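Local coordinates for protein bifunctional cytochrome P450/NADPH--P450 reductase (Deinococcus aerius, PDB 7F3H) that hydroxylates its substrates as a haem-dependent cytochrome P450 monooxygenase, probably drawing electrons from NADPH through its own reductase part, at residues Q140-A145 with F449-R454; I332-V337 with A358-A363; P362-H367 with A394-G399. All coordinates share one frame; numbering follows the deposited sequence.

Contact 1 (Q140-A145 with F449-R454)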
loop_
_atom_site.group_PDB
_atom_site.type_symbol
_atom_site.label_atom_id
_atom_site.label_comp_id
_atom_site.label_asym_id
_atom_site.label_seq_id
_atom_site.Cartn_x
_atom_site.Cartn_y
_atom_site.Cartn_z
ATOM N N GLN A 140 25.396 1.322 -13.295
ATOM C CA GLN A 140 24.235 1.707 -14.088
ATOM C C GLN A 140 23.090 2.159 -13.175
ATOM O O GLN A 140 23.003 1.777 -11.995
ATOM C CB GLN A 140 23.781 0.543 -14.959
ATOM C CG GLN A 140 24.918 -0.118 -15.708
ATOM C CD GLN A 140 24.471 -1.357 -16.472
ATOM O OE1 GLN A 140 23.463 -1.339 -17.179
ATOM N NE2 GLN A 140 25.242 -2.432 -16.360
ATOM N N ASP A 141 22.206 2.995 -13.736
ATOM C CA ASP A 141 21.056 3.516 -12.993
ATOM C C ASP A 141 20.134 2.390 -12.542
ATOM O O ASP A 141 19.635 1.605 -13.358
ATOM C CB ASP A 141 20.249 4.512 -13.836
ATOM C CG ASP A 141 20.955 5.817 -14.029
ATOM O OD1 ASP A 141 21.982 6.042 -13.347
ATOM O OD2 ASP A 141 20.504 6.618 -14.866
ATOM N N VAL A 142 19.902 2.328 -11.240
ATOM C CA VAL A 142 18.828 1.525 -10.686
ATOM C C VAL A 142 17.527 2.318 -10.770
ATOM O O VAL A 142 17.478 3.487 -10.366
ATOM C CB VAL A 142 19.162 1.125 -9.244
ATOM C CG1 VAL A 142 17.885 0.748 -8.473
ATOM C CG2 VAL A 142 20.155 -0.021 -9.278
ATOM N N ARG A 143 16.499 1.717 -11.392
ATOM C CA ARG A 143 15.156 2.291 -11.469
ATOM C C ARG A 143 14.369 1.792 -10.257
ATOM O O ARG A 143 13.804 0.688 -10.261
ATOM C CB ARG A 143 14.497 1.920 -12.798
ATOM C CG ARG A 143 15.361 2.334 -14.010
ATOM C CD ARG A 143 14.635 2.290 -15.336
ATOM N NE ARG A 143 14.191 3.619 -15.756
ATOM C CZ ARG A 143 12.915 3.948 -15.984
ATOM N NH1 ARG A 143 11.947 3.035 -15.837
ATOM N NH2 ARG A 143 12.600 5.186 -16.364
ATOM N N VAL A 144 14.313 2.623 -9.216
ATOM C CA VAL A 144 13.952 2.126 -7.891
ATOM C C VAL A 144 12.501 1.656 -7.867
ATOM O O VAL A 144 12.210 0.507 -7.512
ATOM C CB VAL A 144 14.234 3.199 -6.831
ATOM C CG1 VAL A 144 13.677 2.764 -5.492
ATOM C CG2 VAL A 144 15.758 3.477 -6.737
ATOM N N ALA A 145 11.570 2.538 -8.243
ATOM C CA ALA A 145 10.164 2.170 -8.292
ATOM C C ALA A 145 9.968 0.904 -9.115
ATOM O O ALA A 145 9.245 -0.021 -8.709
ATOM C CB ALA A 145 9.359 3.323 -8.892
ATOM N N PHE A 449 12.856 8.081 -9.990
ATOM C CA PHE A 449 13.838 8.010 -8.916
ATOM C C PHE A 449 14.918 7.003 -9.317
ATOM O O PHE A 449 14.666 5.802 -9.395
ATOM C CB PHE A 449 13.126 7.612 -7.618
ATOM C CG PHE A 449 14.031 7.408 -6.414
ATOM C CD1 PHE A 449 15.275 8.048 -6.302
ATOM C CD2 PHE A 449 13.599 6.608 -5.351
ATOM C CE1 PHE A 449 16.106 7.864 -5.132
ATOM C CE2 PHE A 449 14.402 6.440 -4.202
ATOM C CZ PHE A 449 15.667 7.065 -4.104
ATOM N N ALA A 450 16.098 7.495 -9.631
ATOM C CA ALA A 450 17.245 6.656 -9.928
ATOM C C ALA A 450 18.278 6.783 -8.806
ATOM O O ALA A 450 18.519 7.881 -8.298
ATOM C CB ALA A 450 17.863 7.060 -11.278
ATOM N N LEU A 451 18.906 5.666 -8.440
ATOM C CA LEU A 451 20.113 5.700 -7.626
ATOM C C LEU A 451 21.155 4.777 -8.244
ATOM O O LEU A 451 20.893 4.098 -9.243
ATOM C CB LEU A 451 19.834 5.313 -6.160
ATOM C CG LEU A 451 19.138 4.002 -5.804
ATOM C CD1 LEU A 451 20.111 2.819 -5.881
ATOM C CD2 LEU A 451 18.526 4.124 -4.416
ATOM N N ARG A 452 22.367 4.805 -7.673
ATOM C CA ARG A 452 23.444 3.898 -8.047
ATOM C C ARG A 452 23.952 3.125 -6.833
ATOM O O ARG A 452 23.939 3.630 -5.708
ATOM C CB ARG A 452 24.577 4.660 -8.717
ATOM C CG ARG A 452 24.360 4.739 -10.215
ATOM C CD ARG A 452 25.273 5.750 -10.867
ATOM N NE ARG A 452 24.606 6.312 -12.026
ATOM C CZ ARG A 452 25.074 7.324 -12.735
ATOM N NH1 ARG A 452 26.234 7.886 -12.416
ATOM N NH2 ARG A 452 24.375 7.782 -13.760
ATOM N N VAL A 453 24.373 1.873 -7.048
ATOM C CA VAL A 453 24.843 1.043 -5.939
ATOM C C VAL A 453 26.225 0.480 -6.251
ATOM O O VAL A 453 26.580 0.231 -7.413
ATOM C CB VAL A 453 23.875 -0.113 -5.581
ATOM C CG1 VAL A 453 22.577 0.428 -5.063
ATOM C CG2 VAL A 453 23.639 -1.043 -6.750
ATOM N N ARG A 454 27.010 0.272 -5.186
ATOM C CA ARG A 454 28.314 -0.363 -5.333
ATOM C C ARG A 454 28.514 -1.384 -4.216
ATOM O O ARG A 454 28.194 -1.118 -3.054
ATOM C CB ARG A 454 29.438 0.693 -5.326
ATOM C CG ARG A 454 30.812 0.166 -5.715
ATOM C CD ARG A 454 31.971 0.860 -4.961
ATOM N NE ARG A 454 31.654 1.093 -3.550
ATOM C CZ ARG A 454 32.129 2.110 -2.834
ATOM N NH1 ARG A 454 32.876 3.051 -3.433
ATOM N NH2 ARG A 454 31.761 2.239 -1.545
HETATM O O HOH W 1 23.837 0.831 -9.715
#
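Val144, Val142 and Asp141 bring most of what 140-145 buries against 449-454. Val144 sits at the start of helix 144-161. Its CG1 is anti to the backbone N (chi1 172°), which puts CG2 beside that N and over one face of the Phe449 ring, 4.2 Å from the ring centroid and offset toward the rim. The same methyl packs on Leu451 CG at 3.5 Å, the two side chains crossing at about a right angle. Val144 N donates to Phe449 O at 3.2 Å. Ala277 and Leu280 of helix 254-285 also touch Val144.

Val142 lies beside Leu451, both pointing to one face of the sheet, with CB 3.9 Å from Leu451 CD1. Their backbones form an antiparallel hydrogen-bonded pair, in which Val142 N donates to Leu451 O at 2.8 Å. Strand 142-143 forms one edge of a three-stranded antiparallel sheet of the P450 domain, next to 450-455.

At the more exposed end, Arg452 grips Asp141 side-on. NE and NH2 both donate to Asp141 OD1, each at 3.0 Å, and the carboxylate and guanidinium planes are 15° apart. Asp141 OD2 is hydrogen-bonded to Tyr432 OH. One water donates to Gln140 O and accepts from Val453 N, 2.9 Å from that nitrogen.

Contact 2 (I332-V337 with A358-A363). With HEM (protoporphyrin IX containing Fe), chain E.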
loop_
_atom_site.group_PDB
_atom_site.type_symbol
_atom_site.label_atom_id
_atom_site.label_comp_id
_atom_site.label_asym_id
_atom_site.label_seq_id
_atom_site.Cartn_x
_atom_site.Cartn_y
_atom_site.Cartn_z
ATOM N N ILE A 332 -1.288 4.443 0.642
ATOM C CA ILE A 332 -2.693 4.721 0.329
ATOM C C ILE A 332 -3.111 5.898 1.190
ATOM O O ILE A 332 -3.474 5.719 2.368
ATOM C CB ILE A 332 -3.644 3.534 0.542
ATOM C CG1 ILE A 332 -3.238 2.297 -0.274
ATOM C CG2 ILE A 332 -5.033 3.973 0.115
ATOM C CD1 ILE A 332 -4.129 1.037 -0.007
ATOM N N PRO A 333 -3.036 7.120 0.668
ATOM C CA PRO A 333 -3.129 8.310 1.533
ATOM C C PRO A 333 -4.498 8.979 1.678
ATOM O O PRO A 333 -4.567 10.013 2.352
ATOM C CB PRO A 333 -2.131 9.258 0.854
ATOM C CG PRO A 333 -2.280 8.942 -0.636
ATOM C CD PRO A 333 -2.634 7.452 -0.712
ATOM N N ASN A 334 -5.590 8.474 1.100
ATOM C CA ASN A 334 -6.835 9.249 1.166
ATOM C C ASN A 334 -8.059 8.348 1.128
ATOM O O ASN A 334 -9.083 8.702 0.533
ATOM C CB ASN A 334 -6.915 10.291 0.044
ATOM C CG ASN A 334 -7.601 11.566 0.488
ATOM O OD1 ASN A 334 -7.721 11.846 1.698
ATOM N ND2 ASN A 334 -8.064 12.344 -0.474
ATOM N N TYR A 335 -7.970 7.174 1.753
ATOM C CA TYR A 335 -9.111 6.277 1.837
ATOM C C TYR A 335 -10.179 6.858 2.747
ATOM O O TYR A 335 -9.891 7.645 3.661
ATOM C CB TYR A 335 -8.662 4.902 2.313
ATOM C CG TYR A 335 -8.082 4.812 3.720
ATOM C CD1 TYR A 335 -8.900 4.602 4.810
ATOM C CD2 TYR A 335 -6.705 4.904 3.942
ATOM C CE1 TYR A 335 -8.373 4.484 6.093
ATOM C CE2 TYR A 335 -6.159 4.775 5.232
ATOM C CZ TYR A 335 -7.014 4.581 6.307
ATOM O OH TYR A 335 -6.539 4.453 7.609
ATOM N N ALA A 336 -11.434 6.476 2.472
ATOM C CA ALA A 336 -12.596 7.177 3.005
ATOM C C ALA A 336 -13.578 6.234 3.672
ATOM O O ALA A 336 -13.676 5.044 3.327
ATOM C CB ALA A 336 -13.346 7.943 1.909
ATOM N N VAL A 337 -14.325 6.811 4.620
ATOM C CA VAL A 337 -15.428 6.145 5.302
ATOM C C VAL A 337 -16.739 6.802 4.903
ATOM O O VAL A 337 -16.795 7.967 4.505
ATOM C CB VAL A 337 -15.267 6.160 6.846
ATOM C CG1 VAL A 337 -14.120 5.275 7.247
ATOM C CG2 VAL A 337 -15.065 7.586 7.373
ATOM N N ALA A 358 -13.168 11.549 3.559
ATOM C CA ALA A 358 -11.823 11.046 3.326
ATOM C C ALA A 358 -10.927 11.338 4.530
ATOM O O ALA A 358 -10.920 12.459 5.056
ATOM C CB ALA A 358 -11.253 11.652 2.038
ATOM N N LEU A 359 -10.166 10.335 4.969
ATOM C CA LEU A 359 -9.096 10.568 5.940
ATOM C C LEU A 359 -7.865 11.113 5.221
ATOM O O LEU A 359 -7.213 10.393 4.448
ATOM C CB LEU A 359 -8.746 9.295 6.703
ATOM C CG LEU A 359 -9.858 8.408 7.255
ATOM C CD1 LEU A 359 -9.251 7.265 8.013
ATOM C CD2 LEU A 359 -10.737 9.203 8.174
ATOM N N LEU A 360 -7.493 12.355 5.516
ATOM C CA LEU A 360 -6.344 12.979 4.847
ATOM C C LEU A 360 -5.054 12.563 5.568
ATOM O O LEU A 360 -4.464 13.305 6.357
ATOM C CB LEU A 360 -6.542 14.492 4.789
ATOM C CG LEU A 360 -5.530 15.297 3.990
ATOM C CD1 LEU A 360 -5.451 14.840 2.513
ATOM C CD2 LEU A 360 -5.869 16.783 4.110
ATOM N N ILE A 361 -4.598 11.346 5.217
ATOM C CA ILE A 361 -3.528 10.686 5.980
ATOM C C ILE A 361 -2.274 11.539 6.118
ATOM O O ILE A 361 -1.732 11.627 7.231
ATOM C CB ILE A 361 -3.227 9.309 5.364
ATOM C CG1 ILE A 361 -4.442 8.370 5.367
ATOM C CG2 ILE A 361 -2.054 8.628 6.078
ATOM C CD1 ILE A 361 -4.964 7.971 6.802
ATOM N N PRO A 362 -1.737 12.166 5.071
ATOM C CA PRO A 362 -0.550 13.001 5.286
ATOM C C PRO A 362 -0.769 14.100 6.307
ATOM O O PRO A 362 0.118 14.362 7.131
ATOM C CB PRO A 362 -0.257 13.577 3.897
ATOM C CG PRO A 362 -0.948 12.697 2.977
ATOM C CD PRO A 362 -2.126 12.135 3.655
ATOM N N ALA A 363 -1.931 14.759 6.274
ATOM C CA ALA A 363 -2.178 15.817 7.240
ATOM C C ALA A 363 -2.356 15.238 8.640
ATOM O O ALA A 363 -1.907 15.838 9.624
ATOM C CB ALA A 363 -3.387 16.641 6.809
HETATM C CHA HEM E . -6.437 -3.106 2.909
HETATM C CHB HEM E . -3.774 -6.790 1.193
HETATM C CHC HEM E . 0.249 -4.082 1.683
HETATM C CHD HEM E . -2.453 -0.319 3.116
HETATM C C1A HEM E . -6.064 -4.330 2.412
HETATM C C2A HEM E . -6.969 -5.404 2.063
HETATM C C3A HEM E . -6.248 -6.446 1.620
HETATM C C4A HEM E . -4.855 -6.031 1.599
HETATM C CMA HEM E . -6.805 -7.815 1.150
HETATM C CAA HEM E . -8.487 -5.354 2.296
HETATM C CBA HEM E . -8.758 -5.972 3.672
HETATM C CGA HEM E . -10.251 -6.056 3.989
HETATM O O1A HEM E . -10.663 -7.153 4.456
HETATM O O2A HEM E . -11.073 -5.133 3.703
HETATM C C1B HEM E . -2.448 -6.409 1.209
HETATM C C2B HEM E . -1.303 -7.235 0.845
HETATM C C3B HEM E . -0.198 -6.491 1.034
HETATM C C4B HEM E . -0.613 -5.163 1.446
HETATM C CMB HEM E . -1.401 -8.714 0.422
HETATM C CAB HEM E . 1.289 -6.798 0.750
HETATM C CBB HEM E . 1.738 -7.895 0.135
HETATM C C1C HEM E . -0.122 -2.814 2.102
HETATM C C2C HEM E . 0.770 -1.691 2.424
HETATM C C3C HEM E . -0.035 -0.678 2.796
HETATM C C4C HEM E . -1.397 -1.117 2.768
HETATM C CMC HEM E . 2.322 -1.699 2.298
HETATM C CAC HEM E . 0.267 0.740 3.256
HETATM C CBC HEM E . 1.507 1.193 3.376
HETATM C C1D HEM E . -3.766 -0.739 3.180
HETATM C C2D HEM E . -4.916 0.094 3.525
HETATM C C3D HEM E . -5.990 -0.691 3.467
HETATM C C4D HEM E . -5.593 -2.028 3.072
HETATM C CMD HEM E . -4.909 1.598 3.907
HETATM C CAD HEM E . -7.406 -0.223 3.751
HETATM C CBD HEM E . -7.884 0.281 2.415
HETATM C CGD HEM E . -9.226 0.921 2.528
HETATM O O1D HEM E . -9.851 1.030 1.446
HETATM O O2D HEM E . -9.660 1.311 3.662
HETATM N NA HEM E . -4.790 -4.741 2.086
HETATM N NB HEM E . -1.994 -5.165 1.580
HETATM N NC HEM E . -1.435 -2.412 2.311
HETATM N ND HEM E . -4.220 -2.022 2.915
HETATM FE FE HEM E . -3.124 -3.580 2.353
#
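Tyr335 O accepts a hydrogen bond from Leu359 N at 3.0 Å, and Pro333 O accepts one from Ile361 N at 3.2 Å. Neither donor lies in the plane of its carbonyl; the tilt is 25° at Tyr335 and 31° at Pro333. The second bond holds the place where the chain turns from strand 356-359 into helix 361-365. Leu360 is the N-cap residue and the centre of an inverse gamma turn there. Alongside, Asn334 CA makes a CA-H...O contact with Leu359 O at 3.5 Å.

Ala336 and Ala358 form an antiparallel non-hydrogen-bonded pair. They join neighbouring strands of the mixed P450 sheet, and strand 51-56 lies on the far side of 356-359.

The Tyr335 ring stands between 358-363 and the haem. Its CG lies between the backbone N and the carbonyl carbon (chi1 64°). From there CE1 meets Leu359 CD1 at 3.5 Å, and CE2 meets Ile361 CD1 at 3.8 Å, both at an oblique approach. Tyr335 CD1 is 3.6 Å from haem propionate atom O2D, while Tyr335 OH is hydrogen-bonded to Lys396 O. Ile332 CD1 extends to the porphyrin, 3.7 Å from haem C1D. Farther out, Pro333 CB packs on Pro362 CD, and helix 28-38 covers Leu360 through Val29, Phe32 and Ala36.

Contact 3 (P362-H367 with A394-G399). With HEM (protoporphyrin IX containing Fe), chain E.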
loop_
_atom_site.group_PDB
_atom_site.type_symbol
_atom_site.label_atom_id
_atom_site.label_comp_id
_atom_site.label_asym_id
_atom_site.label_seq_id
_atom_site.Cartn_x
_atom_site.Cartn_y
_atom_site.Cartn_z
ATOM N N PRO A 362 -1.737 12.166 5.071
ATOM C CA PRO A 362 -0.550 13.001 5.286
ATOM C C PRO A 362 -0.769 14.100 6.307
ATOM O O PRO A 362 0.118 14.362 7.131
ATOM C CB PRO A 362 -0.257 13.577 3.897
ATOM C CG PRO A 362 -0.948 12.697 2.977
ATOM C CD PRO A 362 -2.126 12.135 3.655
ATOM N N ALA A 363 -1.931 14.759 6.274
ATOM C CA ALA A 363 -2.178 15.817 7.240
ATOM C C ALA A 363 -2.356 15.238 8.640
ATOM O O ALA A 363 -1.907 15.838 9.624
ATOM C CB ALA A 363 -3.387 16.641 6.809
ATOM N N LEU A 364 -3.024 14.081 8.750
ATOM C CA LEU A 364 -3.200 13.407 10.041
ATOM C C LEU A 364 -1.867 12.920 10.614
ATOM O O LEU A 364 -1.586 13.069 11.817
ATOM C CB LEU A 364 -4.180 12.246 9.875
ATOM C CG LEU A 364 -4.315 11.273 11.050
ATOM C CD1 LEU A 364 -5.004 11.895 12.257
ATOM C CD2 LEU A 364 -5.048 10.074 10.601
ATOM N N HIS A 365 -1.053 12.289 9.770
ATOM C CA HIS A 365 0.221 11.736 10.188
ATOM C C HIS A 365 1.205 12.817 10.603
ATOM O O HIS A 365 2.271 12.492 11.149
ATOM C CB HIS A 365 0.775 10.894 9.055
ATOM C CG HIS A 365 0.208 9.511 9.011
ATOM N ND1 HIS A 365 0.691 8.539 8.165
ATOM C CD2 HIS A 365 -0.772 8.924 9.740
ATOM C CE1 HIS A 365 0.029 7.410 8.369
ATOM N NE2 HIS A 365 -0.861 7.617 9.324
ATOM N N ARG A 366 0.891 14.079 10.292
ATOM C CA ARG A 366 1.713 15.232 10.616
ATOM C C ARG A 366 0.974 16.277 11.453
ATOM O O ARG A 366 1.353 17.449 11.441
ATOM C CB ARG A 366 2.200 15.873 9.324
ATOM C CG ARG A 366 3.169 15.046 8.569
ATOM C CD ARG A 366 3.595 15.863 7.402
ATOM N NE ARG A 366 4.214 15.041 6.387
ATOM C CZ ARG A 366 5.435 15.260 5.916
ATOM N NH1 ARG A 366 6.129 16.282 6.392
ATOM N NH2 ARG A 366 5.955 14.455 4.984
ATOM N N HIS A 367 -0.082 15.905 12.144
ATOM C CA HIS A 367 -0.857 16.908 12.876
ATOM C C HIS A 367 -0.092 17.372 14.109
ATOM O O HIS A 367 0.278 16.540 14.942
ATOM C CB HIS A 367 -2.219 16.356 13.295
ATOM C CG HIS A 367 -3.213 17.432 13.598
ATOM N ND1 HIS A 367 -3.036 18.327 14.633
ATOM C CD2 HIS A 367 -4.356 17.802 12.974
ATOM C CE1 HIS A 367 -4.055 19.168 14.666
ATOM N NE2 HIS A 367 -4.860 18.880 13.658
ATOM N N ALA A 394 -4.137 8.787 15.261
ATOM C CA ALA A 394 -3.342 9.645 14.386
ATOM C C ALA A 394 -2.353 8.881 13.507
ATOM O O ALA A 394 -1.496 9.508 12.866
ATOM C CB ALA A 394 -2.606 10.727 15.212
ATOM N N TYR A 395 -2.401 7.547 13.501
ATOM C CA TYR A 395 -1.480 6.730 12.704
ATOM C C TYR A 395 -2.265 5.582 12.080
ATOM O O TYR A 395 -2.524 4.563 12.731
ATOM C CB TYR A 395 -0.342 6.219 13.568
ATOM C CG TYR A 395 0.769 5.541 12.820
ATOM C CD1 TYR A 395 1.512 6.235 11.868
ATOM C CD2 TYR A 395 1.108 4.213 13.085
ATOM C CE1 TYR A 395 2.549 5.618 11.170
ATOM C CE2 TYR A 395 2.138 3.599 12.402
ATOM C CZ TYR A 395 2.852 4.313 11.445
ATOM O OH TYR A 395 3.888 3.752 10.761
ATOM N N LYS A 396 -2.615 5.728 10.808
ATOM C CA LYS A 396 -3.522 4.789 10.144
ATOM C C LYS A 396 -3.019 4.367 8.758
ATOM O O LYS A 396 -3.792 4.330 7.800
ATOM C CB LYS A 396 -4.894 5.447 10.030
ATOM C CG LYS A 396 -5.609 5.736 11.354
ATOM C CD LYS A 396 -5.724 4.483 12.188
ATOM C CE LYS A 396 -7.002 4.479 12.963
ATOM N NZ LYS A 396 -7.181 3.140 13.557
ATOM N N PRO A 397 -1.741 3.971 8.623
ATOM C CA PRO A 397 -1.242 3.618 7.280
ATOM C C PRO A 397 -1.793 2.297 6.779
ATOM O O PRO A 397 -1.749 2.035 5.569
ATOM C CB PRO A 397 0.275 3.559 7.462
ATOM C CG PRO A 397 0.462 3.189 8.864
ATOM C CD PRO A 397 -0.734 3.697 9.666
ATOM N N PHE A 398 -2.273 1.437 7.669
ATOM C CA PHE A 398 -2.844 0.148 7.301
ATOM C C PHE A 398 -4.356 0.143 7.539
ATOM O O PHE A 398 -4.928 -0.860 7.968
ATOM C CB PHE A 398 -2.130 -0.990 8.036
ATOM C CG PHE A 398 -0.670 -1.157 7.621
ATOM C CD1 PHE A 398 -0.336 -1.710 6.379
ATOM C CD2 PHE A 398 0.361 -0.711 8.439
ATOM C CE1 PHE A 398 0.991 -1.858 5.989
ATOM C CE2 PHE A 398 1.707 -0.839 8.059
ATOM C CZ PHE A 398 2.022 -1.425 6.831
ATOM N N GLY A 399 -5.017 1.293 7.305
ATOM C CA GLY A 399 -6.464 1.348 7.395
ATOM C C GLY A 399 -6.981 1.256 8.819
ATOM O O GLY A 399 -6.273 1.509 9.800
HETATM C CHA HEM E . -6.437 -3.106 2.909
HETATM C CHB HEM E . -3.774 -6.790 1.193
HETATM C CHC HEM E . 0.249 -4.082 1.683
HETATM C CHD HEM E . -2.453 -0.319 3.116
HETATM C C1A HEM E . -6.064 -4.330 2.412
HETATM C C2A HEM E . -6.969 -5.404 2.063
HETATM C C3A HEM E . -6.248 -6.446 1.620
HETATM C C4A HEM E . -4.855 -6.031 1.599
HETATM C CMA HEM E . -6.805 -7.815 1.150
HETATM C CAA HEM E . -8.487 -5.354 2.296
HETATM C CBA HEM E . -8.758 -5.972 3.672
HETATM C CGA HEM E . -10.251 -6.056 3.989
HETATM O O1A HEM E . -10.663 -7.153 4.456
HETATM O O2A HEM E . -11.073 -5.133 3.703
HETATM C C1B HEM E . -2.448 -6.409 1.209
HETATM C C2B HEM E . -1.303 -7.235 0.845
HETATM C C3B HEM E . -0.198 -6.491 1.034
HETATM C C4B HEM E . -0.613 -5.163 1.446
HETATM C CMB HEM E . -1.401 -8.714 0.422
HETATM C CAB HEM E . 1.289 -6.798 0.750
HETATM C CBB HEM E . 1.738 -7.895 0.135
HETATM C C1C HEM E . -0.122 -2.814 2.102
HETATM C C2C HEM E . 0.770 -1.691 2.424
HETATM C C3C HEM E . -0.035 -0.678 2.796
HETATM C C4C HEM E . -1.397 -1.117 2.768
HETATM C CMC HEM E . 2.322 -1.699 2.298
HETATM C CAC HEM E . 0.267 0.740 3.256
HETATM C CBC HEM E . 1.507 1.193 3.376
HETATM C C1D HEM E . -3.766 -0.739 3.180
HETATM C C2D HEM E . -4.916 0.094 3.525
HETATM C C3D HEM E . -5.990 -0.691 3.467
HETATM C C4D HEM E . -5.593 -2.028 3.072
HETATM C CMD HEM E . -4.909 1.598 3.907
HETATM C CAD HEM E . -7.406 -0.223 3.751
HETATM C CBD HEM E . -7.884 0.281 2.415
HETATM C CGD HEM E . -9.226 0.921 2.528
HETATM O O1D HEM E . -9.851 1.030 1.446
HETATM O O2D HEM E . -9.660 1.311 3.662
HETATM N NA HEM E . -4.790 -4.741 2.086
HETATM N NB HEM E . -1.994 -5.165 1.580
HETATM N NC HEM E . -1.435 -2.412 2.311
HETATM N ND HEM E . -4.220 -2.022 2.915
HETATM FE FE HEM E . -3.124 -3.580 2.353
#
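His365, on helix 361-365, reaches across to the 394-399 loop. Its CB carries the imidazole with CG beside the backbone N and anti to the carbonyl carbon (chi1 -82°). With this torsion the ring reaches the loop, and CD2, NE2 and CE1 meet it. ND1 is engaged elsewhere, in a weak hydrogen bond with Leu326 O of helix 317-329. CD2 lies 3.3 Å from Ala394 O, which approaches obliquely. CE1 meets the ring of Pro397, with Pro397 CB at 4.0 Å. NE2, at the tip, accepts a hydrogen bond from Lys396 N at 3.0 Å. The bond is fairly straight, and Lys396 N lies only 7° out of the imidazole plane.

Tyr395 CD1 sits over one face of the imidazole, offset toward the rim. The two rings meet obliquely, with planes at 33°. Tyr395 OH is hydrogen-bonded to Asp323 O, so this ring also ties the loop to helix 317-329.

One residue earlier in the helix, Leu364 packs its CD1 on Ala394 CA at 3.5 Å. Lys396 to Gly399 form a type I beta turn beside the haem. Pro397 O is 3.3 Å from haem CAC, and Phe398 CE1 is 3.6 Å from haem C3C. The backbone of Phe398 is hydrogen-bonded to that of Cys405, and this stretch fits the haem-binding loop of P450s, where a cysteine is the usual iron ligand.

Because NE2 accepts a hydrogen bond from a backbone N-H, the buried His365 is probably neutral, with its hydrogen on ND1, where Leu326 O can accept it in the weak bond.

In the fold
Contacts 2 and 3 are buried, their centres about 8 Å apart, and both touch the haem. They share Pro362 and Ala363 of helix 361-365 and are joined directly by the hydrogen bond between Tyr335 OH and Lys396 O. Contact 1 is only partly buried. It lies about 30 Å from contact 2 between centres, in a separate sheet, although its segments enclose both other contacts along the chain. The chemistry follows the place. Contact 1 combines strand pairing with a salt bridge at its more exposed end. Contact 2 relies on backbone bonds and apolar packing, whereas contact 3 has one imidazole bond to a loop.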